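Side-chain contact in Lin2722 protein (Listeria innocua, PDB 3DS8), which is of unknown function but belongs to the alpha/beta hydrolase superfamily and is probably a hydrolase: residues A[234-238]-A[239-243]. Sequence-based numbering, arbitrary orientation.
Sequences KTYWF and LEKFK. With SO4 (sulfate ion), chain F.
Thr235 meets Leu239 one turn on, near the C-terminal end of helix 229-240, which links strands 209-216 and 248-250 in this alpha/beta hydrolase fold. The two side chains extend in the same direction, Thr235 CG2 lying 3.8 Å from Leu239 CD1, and both pack onto strand 95-101, while Thr235 OG1 is hydrogen-bonded to Ser231 O in the preceding turn. Tyr236 comes next: with its CG anti to the backbone N (chi1 169°), the ring leans along the helix and receives Glu240 CB over one face, a CH-pi contact 4.0 Å from the ring centroid. The Glu240 chain runs athwart that ring, and its carboxylate leaves to form a salt bridge with Arg59. Lys241 passes by the phenol end, where its CE lies 3.5 Å from Tyr236 OH. The carbonyl O of Trp237 takes two donors as the helix ends beyond Glu240: Lys241 N and, at 2.8 Å, Phe242 N. With its N held there, Phe242 lays CB over one face of the indole, 3.9 Å from the centroid of the six-membered ring and 13° off the normal. Phe238, which packs on strands 123-130, 173-180 and 209-216, completes the aromatic cluster with Trp237 and Phe242. Its ring is nearly parallel to that of Phe242, 7° between planes, but the two are offset until little of one ring faces the other, touching where Phe238 CE1 comes within 3.7 Å of Phe242 CD2.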
ATOM      1  N   LYS A 234      12.623   3.411   3.666  1.00 15.45           N
ATOM      2  CA  LYS A 234      11.934   4.271   2.688  1.00 15.83           C
ATOM      3  C   LYS A 234      10.496   4.580   3.147  1.00 15.31           C
ATOM      4  O   LYS A 234      10.005   5.699   2.979  1.00 14.73           O
ATOM      5  CB  LYS A 234      11.998   3.644   1.304  1.00 16.73           C
ATOM      6  CG  LYS A 234      11.660   4.619   0.185  1.00 19.63           C
ATOM      7  CD  LYS A 234      12.758   5.589  -0.127  1.00 21.33           C
ATOM      8  CE  LYS A 234      12.322   6.595  -1.200  1.00 23.25           C
ATOM      9  NZ  LYS A 234      13.337   7.669  -1.478  1.00 24.90           N
ATOM     10  N   THR A 235       9.845   3.567   3.729  1.00 14.76           N
ATOM     11  CA  THR A 235       8.514   3.687   4.238  1.00 15.10           C
ATOM     12  C   THR A 235       8.478   4.684   5.403  1.00 15.00           C
ATOM     13  O   THR A 235       7.626   5.569   5.458  1.00 14.17           O
ATOM     14  CB  THR A 235       7.921   2.286   4.610  1.00 16.18           C
ATOM     15  OG1 THR A 235       7.808   1.496   3.417  1.00 14.59           O
ATOM     16  CG2 THR A 235       6.540   2.418   5.194  1.00 16.60           C
ATOM     17  N   TYR A 236       9.386   4.525   6.367  1.00 14.43           N
ATOM     18  CA  TYR A 236       9.491   5.515   7.431  1.00 13.97           C
ATOM     19  C   TYR A 236       9.646   6.908   6.866  1.00 14.14           C
ATOM     20  O   TYR A 236       8.926   7.829   7.277  1.00 13.83           O
ATOM     21  CB  TYR A 236      10.663   5.201   8.361  1.00 14.95           C
ATOM     22  CG  TYR A 236      10.959   6.332   9.304  1.00 14.10           C
ATOM     23  CD1 TYR A 236      10.146   6.561  10.466  1.00 13.68           C
ATOM     24  CD2 TYR A 236      12.004   7.205   9.046  1.00 13.10           C
ATOM     25  CE1 TYR A 236      10.404   7.572  11.303  1.00 14.51           C
ATOM     26  CE2 TYR A 236      12.254   8.265   9.879  1.00 16.27           C
ATOM     27  CZ  TYR A 236      11.454   8.446  11.006  1.00 14.86           C
ATOM     28  OH  TYR A 236      11.748   9.474  11.862  1.00 15.50           O
ATOM     29  N   TRP A 237      10.604   7.075   5.947  1.00 12.96           N
ATOM     30  CA  TRP A 237      10.844   8.379   5.323  1.00 13.69           C
ATOM     31  C   TRP A 237       9.572   8.939   4.722  1.00 12.82           C
ATOM     32  O   TRP A 237       9.261  10.097   4.926  1.00 14.08           O
ATOM     33  CB  TRP A 237      11.932   8.281   4.247  1.00 15.15           C
ATOM     34  CG  TRP A 237      12.032   9.513   3.416  1.00 15.98           C
ATOM     35  CD1 TRP A 237      12.660  10.643   3.739  1.00 18.25           C
ATOM     36  CD2 TRP A 237      11.479   9.707   2.130  1.00 17.96           C
ATOM     37  NE1 TRP A 237      12.516  11.575   2.741  1.00 19.16           N
ATOM     38  CE2 TRP A 237      11.801  11.021   1.736  1.00 18.98           C
ATOM     39  CE3 TRP A 237      10.744   8.906   1.260  1.00 17.20           C
ATOM     40  CZ2 TRP A 237      11.401  11.545   0.535  1.00 19.94           C
ATOM     41  CZ3 TRP A 237      10.361   9.442   0.065  1.00 19.13           C
ATOM     42  CH2 TRP A 237      10.715  10.744  -0.286  1.00 18.33           C
ATOM     43  N   PHE A 238       8.840   8.109   3.959  1.00 13.56           N
ATOM     44  CA  PHE A 238       7.646   8.599   3.291  1.00 13.25           C
ATOM     45  C   PHE A 238       6.554   8.971   4.293  1.00 13.52           C
ATOM     46  O   PHE A 238       5.874   9.994   4.160  1.00 12.94           O
ATOM     47  CB  PHE A 238       7.154   7.521   2.349  1.00 13.51           C
ATOM     48  CG  PHE A 238       6.135   7.982   1.365  1.00 12.25           C
ATOM     49  CD1 PHE A 238       6.484   8.888   0.366  1.00 14.77           C
ATOM     50  CD2 PHE A 238       4.835   7.487   1.406  1.00 13.52           C
ATOM     51  CE1 PHE A 238       5.547   9.241  -0.625  1.00 14.11           C
ATOM     52  CE2 PHE A 238       3.910   7.835   0.451  1.00 15.66           C
ATOM     53  CZ  PHE A 238       4.263   8.705  -0.563  1.00 13.75           C
ATOM     54  N   LEU A 239       6.432   8.173   5.351  1.00 13.13           N
ATOM     55  CA  LEU A 239       5.387   8.393   6.354  1.00 14.16           C
ATOM     56  C   LEU A 239       5.697   9.517   7.306  1.00 14.36           C
ATOM     57  O   LEU A 239       4.779  10.190   7.759  1.00 15.95           O
ATOM     58  CB  LEU A 239       5.098   7.107   7.161  1.00 13.64           C
ATOM     59  CG  LEU A 239       4.518   5.884   6.454  1.00 15.11           C
ATOM     60  CD1 LEU A 239       4.497   4.664   7.428  1.00 15.77           C
ATOM     61  CD2 LEU A 239       3.120   6.202   5.873  1.00 17.17           C
ATOM     62  N   GLU A 240       6.968   9.730   7.631  1.00 14.77           N
ATOM     63  CA  GLU A 240       7.294  10.627   8.721  1.00 15.17           C
ATOM     64  C   GLU A 240       8.113  11.844   8.333  1.00 15.56           C
ATOM     65  O   GLU A 240       8.148  12.776   9.098  1.00 15.87           O
ATOM     66  CB  GLU A 240       7.998   9.848   9.836  1.00 15.49           C
ATOM     67  CG  GLU A 240       7.120   8.751  10.456  1.00 15.83           C
ATOM     68  CD  GLU A 240       5.800   9.230  11.019  1.00 16.66           C
ATOM     69  OE1 GLU A 240       5.746  10.359  11.520  1.00 20.41           O
ATOM     70  OE2 GLU A 240       4.826   8.431  10.955  1.00 19.42           O
ATOM     71  N   LYS A 241       8.780  11.820   7.189  1.00 15.55           N
ATOM     72  CA  LYS A 241       9.720  12.895   6.786  1.00 16.77           C
ATOM     73  C   LYS A 241       9.288  13.604   5.520  1.00 17.38           C
ATOM     74  O   LYS A 241       9.400  14.843   5.435  1.00 17.71           O
ATOM     75  CB  LYS A 241      11.131  12.333   6.614  1.00 17.80           C
ATOM     76  CG  LYS A 241      11.711  11.757   7.880  1.00 20.03           C
ATOM     77  CD  LYS A 241      11.805  12.803   8.947  1.00 23.74           C
ATOM     78  CE  LYS A 241      12.624  12.371  10.148  1.00 27.01           C
ATOM     79  NZ  LYS A 241      12.968  13.526  10.986  1.00 30.08           N
ATOM     80  N   PHE A 242       8.775  12.847   4.558  1.00 16.70           N
ATOM     81  CA  PHE A 242       8.348  13.405   3.289  1.00 17.04           C
ATOM     82  C   PHE A 242       7.115  14.290   3.472  1.00 17.85           C
ATOM     83  O   PHE A 242       6.084  13.848   3.984  1.00 16.70           O
ATOM     84  CB  PHE A 242       8.051  12.305   2.274  1.00 16.68           C
ATOM     85  CG  PHE A 242       7.522  12.843   0.957  1.00 16.77           C
ATOM     86  CD1 PHE A 242       8.331  13.562   0.134  1.00 15.54           C
ATOM     87  CD2 PHE A 242       6.196  12.632   0.583  1.00 16.93           C
ATOM     88  CE1 PHE A 242       7.860  14.085  -1.080  1.00 17.74           C
ATOM     89  CE2 PHE A 242       5.705  13.158  -0.629  1.00 17.73           C
ATOM     90  CZ  PHE A 242       6.546  13.867  -1.456  1.00 17.11           C
ATOM     91  N   LYS A 243       7.220  15.527   2.998  1.00 19.75           N
ATOM     92  CA  LYS A 243       6.090  16.440   3.064  1.00 21.99           C
ATOM     93  C   LYS A 243       6.142  17.286   1.799  1.00 21.61           C
ATOM     94  O   LYS A 243       7.217  17.685   1.373  1.00 21.53           O
ATOM     95  CB  LYS A 243       6.211  17.332   4.305  1.00 24.08           C
ATOM     96  CG  LYS A 243       6.072  16.623   5.687  1.00 29.57           C
ATOM     97  CD  LYS A 243       4.585  16.572   6.196  1.00 35.67           C
ATOM     98  CE  LYS A 243       4.337  15.594   7.415  1.00 35.14           C
ATOM     99  NZ  LYS A 243       2.839  15.288   7.702  1.00 36.28           N
TER
HETATM  100  S   SO4 F 259       1.947  15.532   3.581  1.00 49.97           S
HETATM  101  O1  SO4 F 259       1.401  16.746   4.213  1.00 49.52           O
HETATM  102  O2  SO4 F 259       2.712  16.010   2.388  1.00 36.20           O
HETATM  103  O3  SO4 F 259       2.800  14.774   4.527  1.00 43.98           O
HETATM  104  O4  SO4 F 259       0.853  14.574   3.274  1.00 45.85           O